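Local atomic coordinates of structural polyprotein, VP2 (Israeli acute paralysis virus, PDB entry 5CDD), a protein that probably serves as a structural building block of the viral capsid, this chain being the VP2 piece of the longer structural polyprotein. Residues 144-147 and 151-154. Numbering follows the deposited sequence.
Sequences AYDL and TEDF
Glu152 reaches back to the strand end with its carboxylate, where OE2 accepts the backbone N-H of Asp146 at an N to OE2 distance of 3.0 Å. The N-H...O angle of 165° makes this a nearly straight bond, although the donor stands above the carboxylate plane, 53° out of it. Beyond CG the Glu152 chain is extended, which carries the acid past the Tyr145 ring, the two side chains running in opposite directions with ring and carboxylate planes 79° apart. Meanwhile the ring edge of Tyr145 meets the base of Glu152: CE1 lies 3.4 Å from Glu152 C, which sits in the ring plane, and 3.6 Å from Glu152 CB. Beyond the ring, Tyr145 OH comes no closer than 3.8 Å to Asp153 OD1. Nearer the base of the ring, Tyr145 CD1 meets Phe154 CE2 obliquely at 4.3 Å.

These contacts close the short connection between strands 131-146 and 155-161, which belong to different antiparallel sheets of the picornavirus-like capsid jelly roll. Asp146 OD2 and Glu152 OE1 are 4.5 Å apart, and this like-charge proximity is probably eased by the salt bridge from Asp146 OD2 to Lys69. Asp146 OD1 accepts the N-H of Thr149 within the connection, and Asp153 OD2 bonds to Ser53 OG. Phe154 packs edge-to-face with Tyr138, and Leu56 of helix 53-57 touches Tyr145.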
loop_
_atom_site.group_PDB
_atom_site.type_symbol
_atom_site.label_atom_id
_atom_site.label_comp_id
_atom_site.label_asym_id
_atom_site.label_seq_id
_atom_site.Cartn_x
_atom_site.Cartn_y
_atom_site.Cartn_z
ATOM N N ALA C 144 1.703 -51.972 -1.006
ATOM C CA ALA C 144 2.357 -53.185 -1.481
ATOM C C ALA C 144 1.414 -54.383 -1.474
ATOM O O ALA C 144 0.351 -54.357 -0.852
ATOM C CB ALA C 144 3.583 -53.483 -0.632
ATOM N N TYR C 145 1.822 -55.434 -2.178
ATOM C CA TYR C 145 1.052 -56.667 -2.281
ATOM C C TYR C 145 1.517 -57.646 -1.204
ATOM O O TYR C 145 2.712 -57.906 -1.069
ATOM C CB TYR C 145 1.261 -57.276 -3.673
ATOM C CG TYR C 145 0.566 -58.600 -3.911
ATOM C CD1 TYR C 145 -0.825 -58.687 -3.952
ATOM C CD2 TYR C 145 1.304 -59.767 -4.111
ATOM C CE1 TYR C 145 -1.464 -59.905 -4.187
ATOM C CE2 TYR C 145 0.677 -60.986 -4.345
ATOM C CZ TYR C 145 -0.706 -61.048 -4.382
ATOM O OH TYR C 145 -1.327 -62.253 -4.614
ATOM N N ASP C 146 0.576 -58.183 -0.434
ATOM C CA ASP C 146 0.909 -59.135 0.620
ATOM C C ASP C 146 1.164 -60.506 0.001
ATOM O O ASP C 146 0.235 -61.171 -0.459
ATOM C CB ASP C 146 -0.237 -59.236 1.625
ATOM C CG ASP C 146 0.171 -59.937 2.904
ATOM O OD1 ASP C 146 0.688 -61.073 2.825
ATOM O OD2 ASP C 146 -0.030 -59.351 3.988
ATOM N N LEU C 147 2.426 -60.926 -0.005
ATOM C CA LEU C 147 2.805 -62.210 -0.580
ATOM C C LEU C 147 2.301 -63.406 0.222
ATOM O O LEU C 147 1.953 -64.437 -0.344
ATOM C CB LEU C 147 4.330 -62.291 -0.717
ATOM C CG LEU C 147 5.004 -61.265 -1.635
ATOM C CD1 LEU C 147 6.507 -61.352 -1.465
ATOM C CD2 LEU C 147 4.612 -61.510 -3.082
ATOM N N THR C 151 -4.412 -62.733 -1.284
ATOM C CA THR C 151 -5.827 -62.533 -1.598
ATOM C C THR C 151 -6.019 -61.120 -2.112
ATOM O O THR C 151 -7.133 -60.596 -2.158
ATOM C CB THR C 151 -6.717 -62.713 -0.362
ATOM O OG1 THR C 151 -6.324 -61.786 0.660
ATOM C CG2 THR C 151 -6.610 -64.136 0.155
ATOM N N GLU C 152 -4.920 -60.513 -2.530
ATOM C CA GLU C 152 -4.961 -59.141 -2.990
ATOM C C GLU C 152 -4.711 -58.878 -4.475
ATOM O O GLU C 152 -4.161 -57.835 -4.815
ATOM C CB GLU C 152 -3.968 -58.321 -2.159
ATOM C CG GLU C 152 -4.225 -58.359 -0.656
ATOM C CD GLU C 152 -3.146 -57.642 0.145
ATOM O OE1 GLU C 152 -3.239 -57.636 1.392
ATOM O OE2 GLU C 152 -2.208 -57.090 -0.470
ATOM N N ASP C 153 -5.104 -59.787 -5.364
ATOM C CA ASP C 153 -4.878 -59.519 -6.781
ATOM C C ASP C 153 -5.575 -58.207 -7.117
ATOM O O ASP C 153 -6.777 -58.057 -6.901
ATOM C CB ASP C 153 -5.407 -60.651 -7.659
ATOM C CG ASP C 153 -4.466 -61.840 -7.701
ATOM O OD1 ASP C 153 -3.237 -61.637 -7.786
ATOM O OD2 ASP C 153 -4.955 -62.985 -7.662
ATOM N N PHE C 154 -4.806 -57.258 -7.641
ATOM C CA PHE C 154 -5.327 -55.935 -7.957
ATOM C C PHE C 154 -5.661 -55.625 -9.415
ATOM O O PHE C 154 -6.125 -54.526 -9.718
ATOM C CB PHE C 154 -4.347 -54.890 -7.433
ATOM C CG PHE C 154 -2.927 -55.145 -7.837
ATOM C CD1 PHE C 154 -2.497 -54.886 -9.134
ATOM C CD2 PHE C 154 -2.023 -55.670 -6.924
ATOM C CE1 PHE C 154 -1.179 -55.145 -9.515
ATOM C CE2 PHE C 154 -0.706 -55.933 -7.292
ATOM C CZ PHE C 154 -0.283 -55.671 -8.591
#